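Local coordinates for quinonprotein alcohol dehydrogenase-like protein (Bacteroides thetaiotaomicron VPI-5482, PDB 4R5O) that is of unknown function but binds calcium ions and pairs an immunoglobulin-like beta-sandwich domain with a seven-bladed beta-propeller, at residues A[185-190]-A[198-203]; A[189-194]-A[227-232]; A[203-208]-A[222-227]; A[216-221]-A[257-262]; A[249-254]-A[263-268]. One frame throughout, in Å; residues are numbered along the deposited sequence.

Interaction 1: residues A[185-190]-A[198-203]; sequences ANLSGL and GLVTGD
With CG set beside the backbone N (chi1 -56°), Leu187 spreads its two methyls over separate partners in 198-203. CD1 of Leu187 lies 3.7 Å from CG1 of Val200, the two side chains crossing at about a right angle, while CD2 of Leu187 comes 3.4 Å from OD1 of Asp203, a carboxylate whose charge is met by Arg206. Leu190 is turned the other way, its CG opposite its own N (chi1 -177°), and this brings CD1 to 4.0 Å from CG2 of Val200. Val200 therefore offers one methyl to each leucine. Leu190 and Val200 share one face of a beta hairpin, with Leu187 and Asp203 in the loops that flank its strands, 189-192 and 197-201; the hairpin opens a four-stranded antiparallel sheet of the propeller, a blade in the usual up-and-down order. Its hydrogen-bonded pair is Gly189 with Thr201: Thr201 N donates to Gly189 O at 2.8 Å, and Gly189 N returns a bond of 3.0 Å to Thr201 O. Leu190 and Val200 follow as a non-hydrogen-bonded pair, across which the CA of Leu190 points a C-H at Leu199 O. On the other face of the hairpin, OG1 of Thr201 sits 3.3 Å from the CA of Gly189, which has no side chain there, and is hydrogen-bonded to the backbone N of Phe226. Both Leu190 and Val200 also pack on Leu156, in strand 152-158 of the preceding sheet.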
# COMPACT_ATOMS: atom_id res chain seq x y z
N ALA A 185 10.70 -17.22 2.23
CA ALA A 185 10.21 -16.93 3.57
C ALA A 185 11.13 -15.97 4.32
O ALA A 185 12.37 -15.98 4.10
CB ALA A 185 10.08 -18.22 4.36
N ASN A 186 10.52 -15.14 5.21
CA ASN A 186 11.17 -14.21 6.15
C ASN A 186 12.02 -13.15 5.43
O ASN A 186 13.14 -12.83 5.87
CB ASN A 186 12.04 -15.00 7.14
CG ASN A 186 11.27 -16.03 7.92
OD1 ASN A 186 11.67 -17.18 8.04
ND2 ASN A 186 10.09 -15.65 8.39
N LEU A 187 11.45 -12.56 4.38
CA LEU A 187 12.09 -11.50 3.60
C LEU A 187 11.26 -10.25 3.74
O LEU A 187 10.10 -10.25 3.32
CB LEU A 187 12.25 -11.94 2.13
CG LEU A 187 13.02 -13.24 1.87
CD1 LEU A 187 13.02 -13.56 0.43
CD2 LEU A 187 14.44 -13.20 2.42
N SER A 188 11.81 -9.21 4.38
CA SER A 188 11.06 -7.98 4.64
C SER A 188 11.77 -6.71 4.10
O SER A 188 11.28 -5.60 4.36
CB SER A 188 10.83 -7.83 6.14
OG SER A 188 12.05 -7.73 6.84
N GLY A 189 12.88 -6.86 3.37
CA GLY A 189 13.61 -5.72 2.83
C GLY A 189 13.36 -5.57 1.35
O GLY A 189 13.66 -6.48 0.59
N LEU A 190 12.79 -4.44 0.93
CA LEU A 190 12.49 -4.19 -0.48
C LEU A 190 13.14 -2.86 -0.96
O LEU A 190 13.07 -1.82 -0.28
CB LEU A 190 10.96 -4.15 -0.73
CG LEU A 190 10.48 -3.98 -2.21
CD1 LEU A 190 10.96 -5.14 -3.09
CD2 LEU A 190 8.99 -3.80 -2.29
N GLY A 198 14.53 -4.77 -8.99
CA GLY A 198 14.39 -4.48 -7.57
C GLY A 198 15.29 -5.39 -6.75
O GLY A 198 15.94 -6.28 -7.29
N LEU A 199 15.34 -5.18 -5.44
CA LEU A 199 16.12 -6.02 -4.52
C LEU A 199 15.25 -6.51 -3.40
O LEU A 199 14.48 -5.73 -2.86
CB LEU A 199 17.35 -5.33 -3.90
CG LEU A 199 18.45 -4.76 -4.75
CD1 LEU A 199 19.39 -3.96 -3.86
CD2 LEU A 199 19.22 -5.86 -5.55
N VAL A 200 15.38 -7.78 -3.05
CA VAL A 200 14.67 -8.36 -1.92
C VAL A 200 15.74 -8.86 -0.96
O VAL A 200 16.64 -9.61 -1.36
CB VAL A 200 13.63 -9.45 -2.33
CG1 VAL A 200 13.10 -10.19 -1.09
CG2 VAL A 200 12.49 -8.86 -3.18
N THR A 201 15.72 -8.36 0.27
CA THR A 201 16.72 -8.70 1.29
C THR A 201 15.98 -9.28 2.52
O THR A 201 14.75 -9.14 2.66
CB THR A 201 17.58 -7.46 1.61
OG1 THR A 201 16.74 -6.38 2.00
CG2 THR A 201 18.43 -6.98 0.40
N GLY A 202 16.74 -9.95 3.38
CA GLY A 202 16.25 -10.63 4.57
C GLY A 202 17.14 -11.79 4.98
O GLY A 202 17.32 -12.04 6.17
N ASP A 203 17.73 -12.48 3.98
CA ASP A 203 18.65 -13.62 4.11
C ASP A 203 19.91 -13.38 3.27
O ASP A 203 20.63 -14.32 2.94
CB ASP A 203 17.95 -14.91 3.68
CG ASP A 203 17.45 -14.99 2.24
OD1 ASP A 203 17.63 -13.99 1.48
OD2 ASP A 203 16.87 -16.03 1.87

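Interaction 2: residues A[189-194]-A[227-232]; sequences GLTILN and YNSIIY
Thr191 and Ser229 meet hydroxyl to hydroxyl, OG1 of Thr191 lying 2.6 Å from OG of Ser229 in a hydrogen bond that either could donate. Thr191 holds CG2 anti to its backbone N and OG1 beside that N (chi1 -46°), which turns both branches to the facing strand: OG1 bonds to Ser229, while CG2 lies against both Ser229 OG and CD1 of Ile231. The same Ile231 methyl reaches CD2 of Leu193 at 3.8 Å, the two side chains crossing at about a right angle. A water bridges the two strands directly, donating to Leu190 O at 3.1 Å and to Ser229 O, and is also hydrogen-bonded to Ser229 OG. Strands 189-192 and 228-232 run parallel, 9° apart, with axes 7.0 Å from each other, and are the first strands of successive propeller blades. Each keeps its backbone pairing for its own sheet: Thr191 bonds to Leu199, and Ile230 to Leu237. Further out, Val236 backs both Leu193 and Ile231. The two blades are therefore joined here by side chains and water rather than by direct backbone hydrogen bonds, with the two hydroxyls sharing one hydrogen bond, and the water adding a second partner to Ser229 OG, beside an apolar patch.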
# COMPACT_ATOMS: atom_id res chain seq x y z
N GLY A 189 12.88 -6.86 3.37
CA GLY A 189 13.61 -5.72 2.83
C GLY A 189 13.36 -5.57 1.35
O GLY A 189 13.66 -6.48 0.59
N LEU A 190 12.79 -4.44 0.93
CA LEU A 190 12.49 -4.19 -0.48
C LEU A 190 13.14 -2.86 -0.96
O LEU A 190 13.07 -1.82 -0.28
CB LEU A 190 10.96 -4.15 -0.73
CG LEU A 190 10.48 -3.98 -2.21
CD1 LEU A 190 10.96 -5.14 -3.09
CD2 LEU A 190 8.99 -3.80 -2.29
N THR A 191 13.75 -2.91 -2.16
CA THR A 191 14.39 -1.81 -2.86
C THR A 191 13.99 -1.87 -4.32
O THR A 191 14.01 -2.94 -4.89
CB THR A 191 15.95 -1.85 -2.70
OG1 THR A 191 16.33 -2.07 -1.34
CG2 THR A 191 16.62 -0.59 -3.21
N ILE A 192 13.61 -0.75 -4.92
CA ILE A 192 13.32 -0.70 -6.35
C ILE A 192 14.50 0.11 -6.96
O ILE A 192 14.69 1.29 -6.59
CB ILE A 192 11.89 -0.17 -6.72
CG1 ILE A 192 10.84 -1.33 -6.74
CG2 ILE A 192 11.91 0.39 -8.15
CD1 ILE A 192 10.65 -2.20 -5.60
N LEU A 193 15.33 -0.58 -7.79
CA LEU A 193 16.54 -0.01 -8.38
C LEU A 193 16.20 0.91 -9.54
O LEU A 193 16.79 1.99 -9.66
CB LEU A 193 17.51 -1.10 -8.88
CG LEU A 193 17.96 -2.18 -7.87
CD1 LEU A 193 18.90 -3.19 -8.53
CD2 LEU A 193 18.65 -1.60 -6.71
N ASN A 194 15.27 0.47 -10.41
CA ASN A 194 14.84 1.16 -11.63
C ASN A 194 13.55 0.54 -12.15
O ASN A 194 12.83 -0.06 -11.35
CB ASN A 194 15.96 1.11 -12.69
CG ASN A 194 16.48 -0.27 -13.04
OD1 ASN A 194 15.74 -1.25 -13.14
ND2 ASN A 194 17.76 -0.33 -13.35
N TYR A 227 16.36 -2.90 6.03
CA TYR A 227 15.10 -2.46 6.65
C TYR A 227 14.63 -1.22 5.97
O TYR A 227 13.44 -1.06 5.77
CB TYR A 227 15.25 -2.26 8.17
CG TYR A 227 15.62 -3.55 8.87
CD1 TYR A 227 14.69 -4.58 9.00
CD2 TYR A 227 16.91 -3.76 9.35
CE1 TYR A 227 15.04 -5.79 9.61
CE2 TYR A 227 17.26 -4.96 9.96
CZ TYR A 227 16.31 -5.96 10.10
OH TYR A 227 16.64 -7.16 10.69
N ASN A 228 15.58 -0.39 5.52
CA ASN A 228 15.38 0.84 4.75
C ASN A 228 16.51 1.01 3.81
O ASN A 228 17.65 0.66 4.15
CB ASN A 228 15.24 2.07 5.65
CG ASN A 228 14.13 1.98 6.63
OD1 ASN A 228 12.97 2.20 6.31
ND2 ASN A 228 14.47 1.52 7.82
N SER A 229 16.21 1.52 2.62
CA SER A 229 17.18 1.76 1.56
C SER A 229 16.70 2.89 0.65
O SER A 229 15.56 3.35 0.80
CB SER A 229 17.44 0.48 0.76
OG SER A 229 16.24 -0.07 0.24
N ILE A 230 17.58 3.37 -0.24
CA ILE A 230 17.31 4.44 -1.20
C ILE A 230 18.33 4.35 -2.31
O ILE A 230 19.43 3.84 -2.09
CB ILE A 230 17.31 5.85 -0.52
CG1 ILE A 230 16.53 6.90 -1.37
CG2 ILE A 230 18.72 6.31 -0.13
CD1 ILE A 230 16.25 8.23 -0.75
N ILE A 231 17.97 4.83 -3.52
CA ILE A 231 18.89 4.93 -4.63
C ILE A 231 19.42 6.36 -4.61
O ILE A 231 18.62 7.30 -4.55
CB ILE A 231 18.31 4.52 -6.01
CG1 ILE A 231 17.59 3.16 -5.98
CG2 ILE A 231 19.36 4.58 -7.12
CD1 ILE A 231 18.34 1.97 -5.51
N TYR A 232 20.74 6.51 -4.65
CA TYR A 232 21.36 7.82 -4.62
C TYR A 232 22.69 7.77 -5.32
O TYR A 232 23.56 6.98 -4.92
CB TYR A 232 21.53 8.29 -3.16
CG TYR A 232 22.04 9.70 -2.97
CD1 TYR A 232 21.43 10.78 -3.61
CD2 TYR A 232 23.02 9.98 -2.01
CE1 TYR A 232 21.85 12.08 -3.39
CE2 TYR A 232 23.42 11.29 -1.75
CZ TYR A 232 22.81 12.34 -2.43
OH TYR A 232 23.13 13.66 -2.16
O HOH W 1 13.58 1.28 -0.47
O HOH W 2 11.47 -2.48 3.46

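Interaction 3: residues A[203-208]-A[222-227]; sequences DGIRRI and RLLCFY
Gly204 N donates to Leu224 O at 3.2 Å, a moderately bent bond that arrives in the carbonyl plane on a lone pair, and Gly204 itself holds backbone angles (phi 131°, psi -138°) that call for glycine. Leu224 lays its side chain along this glycine, with CD2 of Leu224 4.0 Å from the CA of Gly204. Next in the strand, Ile205 has CG1 beside its backbone N (chi1 -51°), which carries the outer end of the side chain across to Phe226. There CD1 of Ile205 stands 3.7 Å from CZ of Phe226, approaching the ring obliquely, and CG1 of Ile205 is also 4.2 Å from CD2 of Leu224. The loop 222-227 is the crossover by which a propeller chain leaves the last strand of one blade, 215-220, and returns to the first strand of the next, 228-232; on the way it passes strand 204-209, the third of the blade it is leaving. Phe226 consequently lies between blades, meeting Leu199 of one sheet and both Val236 and Tyr251 of the following one. At the turn into strand 204-209, Arg206 grips Asp203 side-on. NH2 of Arg206 binds OD2 of Asp203 at 2.7 Å, in the guanidinium plane, and NE of Arg206 takes OD1 of Asp203 at 3.2 Å. Both carboxylate oxygens use their syn lone pairs, and Asn215 engages the remaining nitrogen, NH1.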
# COMPACT_ATOMS: atom_id res chain seq x y z
N ASP A 203 17.73 -12.48 3.98
CA ASP A 203 18.65 -13.62 4.11
C ASP A 203 19.91 -13.38 3.27
O ASP A 203 20.63 -14.32 2.94
CB ASP A 203 17.95 -14.91 3.68
CG ASP A 203 17.45 -14.99 2.24
OD1 ASP A 203 17.63 -13.99 1.48
OD2 ASP A 203 16.87 -16.03 1.87
N GLY A 204 20.15 -12.11 2.95
CA GLY A 204 21.24 -11.63 2.11
C GLY A 204 20.64 -10.69 1.08
O GLY A 204 19.77 -9.91 1.43
N ILE A 205 21.07 -10.78 -0.19
CA ILE A 205 20.58 -9.91 -1.27
C ILE A 205 20.12 -10.75 -2.46
O ILE A 205 20.88 -11.56 -3.00
CB ILE A 205 21.63 -8.85 -1.74
CG1 ILE A 205 22.22 -8.07 -0.55
CG2 ILE A 205 21.03 -7.92 -2.82
CD1 ILE A 205 23.42 -7.30 -0.87
N ARG A 206 18.88 -10.47 -2.90
CA ARG A 206 18.27 -11.07 -4.08
C ARG A 206 17.88 -10.01 -5.07
O ARG A 206 17.27 -9.02 -4.66
CB ARG A 206 17.03 -11.90 -3.72
CG ARG A 206 17.27 -13.00 -2.75
CD ARG A 206 15.94 -13.37 -2.17
NE ARG A 206 16.03 -14.46 -1.21
CZ ARG A 206 15.86 -15.74 -1.52
NH1 ARG A 206 15.62 -16.10 -2.78
NH2 ARG A 206 15.95 -16.67 -0.58
N ARG A 207 18.23 -10.19 -6.35
CA ARG A 207 17.78 -9.29 -7.41
C ARG A 207 16.53 -9.84 -7.96
O ARG A 207 16.49 -11.03 -8.26
CB ARG A 207 18.85 -9.09 -8.51
CG ARG A 207 18.40 -8.12 -9.62
CD ARG A 207 19.42 -7.97 -10.73
NE ARG A 207 19.70 -9.23 -11.41
CZ ARG A 207 20.81 -9.95 -11.24
NH1 ARG A 207 21.79 -9.52 -10.45
NH2 ARG A 207 20.97 -11.10 -11.89
N ILE A 208 15.50 -9.04 -8.10
CA ILE A 208 14.24 -9.49 -8.68
C ILE A 208 13.98 -8.69 -9.99
O ILE A 208 14.22 -7.48 -10.04
CB ILE A 208 13.03 -9.41 -7.67
CG1 ILE A 208 11.72 -10.03 -8.28
CG2 ILE A 208 12.81 -7.99 -7.08
CD1 ILE A 208 10.70 -10.51 -7.30
N ARG A 222 22.88 -14.71 6.43
CA ARG A 222 21.81 -14.92 7.40
C ARG A 222 21.45 -13.62 8.10
O ARG A 222 22.34 -12.92 8.60
CB ARG A 222 22.23 -15.99 8.44
CG ARG A 222 21.07 -16.54 9.27
CD ARG A 222 21.48 -17.61 10.26
NE ARG A 222 22.28 -17.08 11.37
CZ ARG A 222 21.79 -16.70 12.55
NH1 ARG A 222 20.49 -16.81 12.80
NH2 ARG A 222 22.60 -16.22 13.48
N LEU A 223 20.15 -13.28 8.08
CA LEU A 223 19.56 -12.10 8.72
C LEU A 223 20.00 -10.76 8.06
O LEU A 223 19.68 -9.69 8.61
CB LEU A 223 19.90 -12.05 10.24
CG LEU A 223 19.47 -13.26 11.09
CD1 LEU A 223 19.99 -13.14 12.49
CD2 LEU A 223 17.94 -13.44 11.09
N LEU A 224 20.71 -10.78 6.91
CA LEU A 224 21.07 -9.51 6.25
C LEU A 224 19.82 -8.96 5.57
O LEU A 224 19.30 -9.58 4.64
CB LEU A 224 22.26 -9.62 5.27
CG LEU A 224 22.56 -8.38 4.36
CD1 LEU A 224 22.89 -7.17 5.18
CD2 LEU A 224 23.66 -8.66 3.39
N CYS A 225 19.35 -7.82 6.03
CA CYS A 225 18.14 -7.19 5.59
C CYS A 225 18.32 -5.68 5.43
O CYS A 225 18.86 -5.03 6.33
CB CYS A 225 17.01 -7.49 6.58
SG CYS A 225 15.38 -6.91 6.04
N PHE A 226 17.81 -5.10 4.32
CA PHE A 226 17.80 -3.65 4.20
C PHE A 226 16.45 -3.21 4.72
O PHE A 226 15.48 -3.20 3.97
CB PHE A 226 18.10 -3.11 2.77
CG PHE A 226 19.31 -3.55 1.98
CD1 PHE A 226 20.35 -4.26 2.58
CD2 PHE A 226 19.43 -3.22 0.63
CE1 PHE A 226 21.45 -4.70 1.83
CE2 PHE A 226 20.57 -3.60 -0.11
CZ PHE A 226 21.55 -4.37 0.49
N TYR A 227 16.36 -2.90 6.03
CA TYR A 227 15.10 -2.46 6.65
C TYR A 227 14.63 -1.22 5.97
O TYR A 227 13.44 -1.06 5.77
CB TYR A 227 15.25 -2.26 8.17
CG TYR A 227 15.62 -3.55 8.87
CD1 TYR A 227 14.69 -4.58 9.00
CD2 TYR A 227 16.91 -3.76 9.35
CE1 TYR A 227 15.04 -5.79 9.61
CE2 TYR A 227 17.26 -4.96 9.96
CZ TYR A 227 16.31 -5.96 10.10
OH TYR A 227 16.64 -7.16 10.69

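Interaction 4: residues A[216-221]-A[257-262]; sequences VRIKNE and IAAKEG
Ile218 receives the methyl of Ala259 against the fork of its side chain: CB of Ala259 is 3.6 Å from CG2 of Ile218 and 4.0 Å from CG1, with CD1 only slightly farther off. The alanine CB points at the strand, whereas Ile218 presents its flank. CG2 of Ile218 stands opposite the backbone N, with CG1 beside that N (chi1 -63°), and the two branches straddle the methyl. Two residues earlier, Val216 points directly at the other segment, and its CG1 touches main chain rather than a side-chain tip, 3.5 Å from the N of Glu261. The CB of Glu261 lies 3.9 Å from that same methyl. Beyond it the glutamate runs on extended, its CG passing 3.7 Å from Arg217 O. This carbonyl is the polar centre of the contact: Gly262 N donates to Arg217 O at 3.1 Å, in the carbonyl plane and on a lone pair, and the CA of Glu261 adds a C-H contact to the same oxygen. Gly262 has a positive phi (89°), a conformation that favours glycine. The strand is itself irregular here, Ile218 and Lys219 forming a classic beta bulge opposite Ile205, and Arg207 from the neighbouring strand hydrogen-bonds Ala259 O. What results is an inter-blade contact of the beta-propeller, in which the outermost strand of one blade, 215-220, is met by the chain that follows helix 253-258, an insertion between two strands of the next blade.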
# COMPACT_ATOMS: atom_id res chain seq x y z
N VAL A 216 17.38 -13.75 -8.26
CA VAL A 216 18.73 -14.33 -8.21
C VAL A 216 19.26 -13.99 -6.85
O VAL A 216 19.23 -12.83 -6.46
CB VAL A 216 19.66 -13.84 -9.36
CG1 VAL A 216 21.07 -14.39 -9.22
CG2 VAL A 216 19.09 -14.17 -10.74
N ARG A 217 19.72 -15.01 -6.12
CA ARG A 217 20.30 -14.83 -4.80
C ARG A 217 21.79 -14.50 -4.99
O ARG A 217 22.60 -15.39 -5.24
CB ARG A 217 20.04 -16.09 -3.96
CG ARG A 217 20.27 -15.91 -2.49
CD ARG A 217 19.77 -17.09 -1.69
NE ARG A 217 20.00 -16.84 -0.27
CZ ARG A 217 19.72 -17.71 0.69
NH1 ARG A 217 19.22 -18.90 0.40
NH2 ARG A 217 19.97 -17.40 1.96
N ILE A 218 22.13 -13.21 -4.92
CA ILE A 218 23.48 -12.68 -5.15
C ILE A 218 24.35 -12.87 -3.91
O ILE A 218 25.43 -13.43 -3.99
CB ILE A 218 23.38 -11.19 -5.53
CG1 ILE A 218 22.62 -10.99 -6.83
CG2 ILE A 218 24.77 -10.58 -5.61
CD1 ILE A 218 22.15 -9.52 -6.92
N LYS A 219 23.89 -12.39 -2.79
CA LYS A 219 24.61 -12.50 -1.53
C LYS A 219 23.76 -13.32 -0.58
O LYS A 219 22.54 -13.12 -0.47
CB LYS A 219 24.94 -11.09 -0.98
CG LYS A 219 25.80 -11.08 0.28
CD LYS A 219 26.14 -9.65 0.65
CE LYS A 219 27.07 -9.54 1.83
NZ LYS A 219 27.38 -8.12 2.15
N ASN A 220 24.40 -14.27 0.08
CA ASN A 220 23.73 -15.16 1.02
C ASN A 220 24.36 -14.91 2.39
O ASN A 220 25.49 -15.31 2.64
CB ASN A 220 23.86 -16.61 0.52
CG ASN A 220 23.09 -17.65 1.26
OD1 ASN A 220 22.72 -17.50 2.44
ND2 ASN A 220 22.83 -18.75 0.57
N GLU A 221 23.65 -14.14 3.22
CA GLU A 221 24.09 -13.76 4.57
C GLU A 221 22.89 -13.78 5.47
O GLU A 221 21.98 -12.99 5.29
CB GLU A 221 24.78 -12.38 4.56
CG GLU A 221 25.35 -11.96 5.91
CD GLU A 221 26.12 -10.65 5.92
OE1 GLU A 221 26.91 -10.41 4.98
OE2 GLU A 221 26.00 -9.90 6.91
N ILE A 257 22.92 -5.12 -10.50
CA ILE A 257 22.15 -5.51 -11.69
C ILE A 257 22.89 -6.64 -12.46
O ILE A 257 22.23 -7.57 -12.93
CB ILE A 257 21.90 -4.28 -12.59
CG1 ILE A 257 20.85 -3.35 -11.92
CG2 ILE A 257 21.44 -4.69 -14.00
CD1 ILE A 257 20.61 -2.02 -12.57
N ALA A 258 24.23 -6.56 -12.55
CA ALA A 258 25.09 -7.48 -13.31
C ALA A 258 25.49 -8.76 -12.55
O ALA A 258 25.86 -9.75 -13.18
CB ALA A 258 26.37 -6.75 -13.69
N ALA A 259 25.48 -8.72 -11.21
CA ALA A 259 25.90 -9.83 -10.35
C ALA A 259 25.13 -11.14 -10.65
O ALA A 259 23.90 -11.15 -10.75
CB ALA A 259 25.69 -9.45 -8.89
N LYS A 260 25.88 -12.23 -10.81
CA LYS A 260 25.34 -13.58 -11.03
C LYS A 260 25.10 -14.24 -9.66
O LYS A 260 25.58 -13.72 -8.65
CB LYS A 260 26.30 -14.43 -11.91
CG LYS A 260 26.52 -13.93 -13.34
CD LYS A 260 27.72 -14.63 -13.98
CE LYS A 260 28.12 -14.05 -15.32
NZ LYS A 260 29.41 -14.61 -15.83
N GLU A 261 24.39 -15.39 -9.63
CA GLU A 261 24.11 -16.14 -8.40
C GLU A 261 25.41 -16.38 -7.62
O GLU A 261 26.38 -16.93 -8.17
CB GLU A 261 23.40 -17.47 -8.74
CG GLU A 261 23.03 -18.32 -7.54
CD GLU A 261 22.37 -19.66 -7.81
OE1 GLU A 261 21.78 -19.85 -8.90
OE2 GLU A 261 22.39 -20.51 -6.89
N GLY A 262 25.44 -15.89 -6.38
CA GLY A 262 26.58 -16.02 -5.48
C GLY A 262 27.64 -14.94 -5.56
O GLY A 262 28.43 -14.82 -4.62

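Interaction 5: residues A[249-254]-A[263-268]; sequences KYYDVN and EAPAVT. With CA (calcium ion), chain K.
Tyr250 and Thr268 form an antiparallel hydrogen-bonded pair: Tyr250 N donates to Thr268 O at 2.8 Å, nearly along the C=O axis, and Thr268 N answers to Tyr250 O at 3.0 Å. C-H contacts flank this pair, from the CA of Lys249 to Thr268 O and from the CA of Val267 to Tyr250 O. CH-pi packing follows on both tyrosines. CB of Thr268 stands 3.8 Å from the centroid of the Tyr250 ring and 19° off its normal; CG of Tyr250 lies between N and carbonyl carbon (chi1 64°), and ring and threonine run side by side. Tyr251 takes CG2 of Val267 over one face, 4.0 Å from its centroid, while CG of Pro265 comes obliquely to CD2 of the same ring. Leu256 of helix 253-258 also touches Tyr251. The third kind is metal coordination. OD1 of Asp252 binds the calcium ion at 2.5 Å, and four waters are the other ligands modelled, two of them at long distances. Water 3 lies 2.3 Å from the metal and is held by two further bonds, donating to Asp252 OD2 at 2.7 Å and accepting from Asn254 ND2. Asp252 is also the N-cap of helix 253-258, its OD2 accepting from Glu255 N. Metal, Lys235 and helix N terminus thus converge on one carboxylate, which probably favours its negative charge; within this chain the ion is bound through one protein oxygen, consistent with a largely hydrated site.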
# COMPACT_ATOMS: atom_id res chain seq x y z
N LYS A 249 25.57 1.25 4.98
CA LYS A 249 26.36 0.59 3.95
C LYS A 249 25.78 0.86 2.60
O LYS A 249 24.57 1.00 2.47
CB LYS A 249 26.44 -0.91 4.21
CG LYS A 249 27.17 -1.20 5.52
CD LYS A 249 27.20 -2.66 5.86
CE LYS A 249 27.56 -2.84 7.30
NZ LYS A 249 26.44 -2.39 8.17
N TYR A 250 26.62 1.00 1.58
CA TYR A 250 26.08 1.20 0.25
C TYR A 250 26.73 0.19 -0.72
O TYR A 250 27.83 -0.33 -0.47
CB TYR A 250 26.21 2.64 -0.27
CG TYR A 250 27.61 3.17 -0.47
CD1 TYR A 250 28.28 2.99 -1.67
CD2 TYR A 250 28.22 3.97 0.50
CE1 TYR A 250 29.55 3.53 -1.89
CE2 TYR A 250 29.48 4.51 0.30
CZ TYR A 250 30.14 4.30 -0.90
OH TYR A 250 31.40 4.82 -1.10
N TYR A 251 25.98 -0.13 -1.77
CA TYR A 251 26.30 -1.05 -2.86
C TYR A 251 26.17 -0.28 -4.18
O TYR A 251 25.55 0.77 -4.21
CB TYR A 251 25.35 -2.28 -2.81
CG TYR A 251 25.37 -3.04 -1.49
CD1 TYR A 251 24.68 -2.56 -0.38
CD2 TYR A 251 26.02 -4.27 -1.38
CE1 TYR A 251 24.73 -3.22 0.85
CE2 TYR A 251 26.03 -4.97 -0.17
CZ TYR A 251 25.39 -4.44 0.94
OH TYR A 251 25.39 -5.09 2.16
N ASP A 252 26.78 -0.79 -5.24
CA ASP A 252 26.70 -0.14 -6.55
C ASP A 252 25.50 -0.71 -7.30
O ASP A 252 25.39 -1.94 -7.38
CB ASP A 252 28.02 -0.33 -7.31
CG ASP A 252 28.08 0.40 -8.62
OD1 ASP A 252 28.32 1.63 -8.60
OD2 ASP A 252 27.92 -0.26 -9.67
N VAL A 253 24.61 0.15 -7.82
CA VAL A 253 23.39 -0.27 -8.53
C VAL A 253 23.78 -1.14 -9.75
O VAL A 253 23.21 -2.21 -9.92
CB VAL A 253 22.52 0.96 -8.95
CG1 VAL A 253 21.43 0.60 -9.95
CG2 VAL A 253 21.91 1.63 -7.72
N ASN A 254 24.76 -0.72 -10.55
CA ASN A 254 25.18 -1.45 -11.76
C ASN A 254 25.81 -2.80 -11.42
O ASN A 254 25.56 -3.77 -12.16
CB ASN A 254 26.17 -0.62 -12.57
CG ASN A 254 25.53 0.58 -13.19
OD1 ASN A 254 24.33 0.56 -13.55
ND2 ASN A 254 26.30 1.65 -13.34
N GLU A 263 27.67 -14.14 -6.66
CA GLU A 263 28.69 -13.08 -6.84
C GLU A 263 28.41 -11.88 -5.92
O GLU A 263 28.05 -10.81 -6.43
CB GLU A 263 28.76 -12.60 -8.30
CG GLU A 263 29.26 -13.58 -9.34
CD GLU A 263 29.35 -13.01 -10.75
OE1 GLU A 263 28.84 -11.88 -10.99
OE2 GLU A 263 29.91 -13.71 -11.63
N ALA A 264 28.61 -12.03 -4.59
CA ALA A 264 28.37 -10.97 -3.60
C ALA A 264 29.03 -9.66 -4.03
O ALA A 264 30.20 -9.65 -4.41
CB ALA A 264 28.87 -11.39 -2.22
N PRO A 265 28.25 -8.56 -4.06
CA PRO A 265 28.83 -7.28 -4.50
C PRO A 265 29.60 -6.57 -3.38
O PRO A 265 29.45 -6.90 -2.21
CB PRO A 265 27.59 -6.49 -4.92
CG PRO A 265 26.51 -6.97 -4.00
CD PRO A 265 26.83 -8.40 -3.66
N ALA A 266 30.44 -5.59 -3.76
CA ALA A 266 31.23 -4.80 -2.82
C ALA A 266 30.32 -3.89 -1.99
O ALA A 266 29.39 -3.26 -2.51
CB ALA A 266 32.26 -3.98 -3.56
N VAL A 267 30.60 -3.83 -0.69
CA VAL A 267 29.85 -3.05 0.26
C VAL A 267 30.81 -2.08 0.90
O VAL A 267 31.90 -2.45 1.30
CB VAL A 267 29.09 -3.94 1.28
CG1 VAL A 267 29.97 -4.98 1.96
CG2 VAL A 267 28.32 -3.11 2.30
N THR A 268 30.42 -0.81 0.94
CA THR A 268 31.20 0.27 1.52
C THR A 268 30.43 0.86 2.66
O THR A 268 29.21 1.05 2.53
CB THR A 268 31.52 1.30 0.46
OG1 THR A 268 32.04 0.63 -0.68
CG2 THR A 268 32.44 2.40 0.95
CA CA K . 28.23 3.35 -10.40
O HOH W 3 28.61 1.43 -11.61
O HOH W 4 28.11 5.80 -8.94
O HOH W 5 30.64 2.55 -10.07
O HOH W 6 25.60 3.29 -11.33

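How the interactions relate
From the N terminus, interaction 1 closes the short hairpin loop at the start of one propeller blade, 185-190 with 198-203. The same starting strand also opens the much longer loop of interaction 2, which ends at the first strand of the next blade. Interaction 3 nests within that longer loop, fastening the crossover to the third strand of the first blade. Interaction 4 starts inside the loops of both interactions 2 and 3 and ends beyond them, so it crosses both and joins the last strand of the first blade to the insertion of the second. Interaction 5 crosses interaction 4 while closing that helical insertion. Phe226 and Tyr251 bring interactions 3 and 5 together between the two blades.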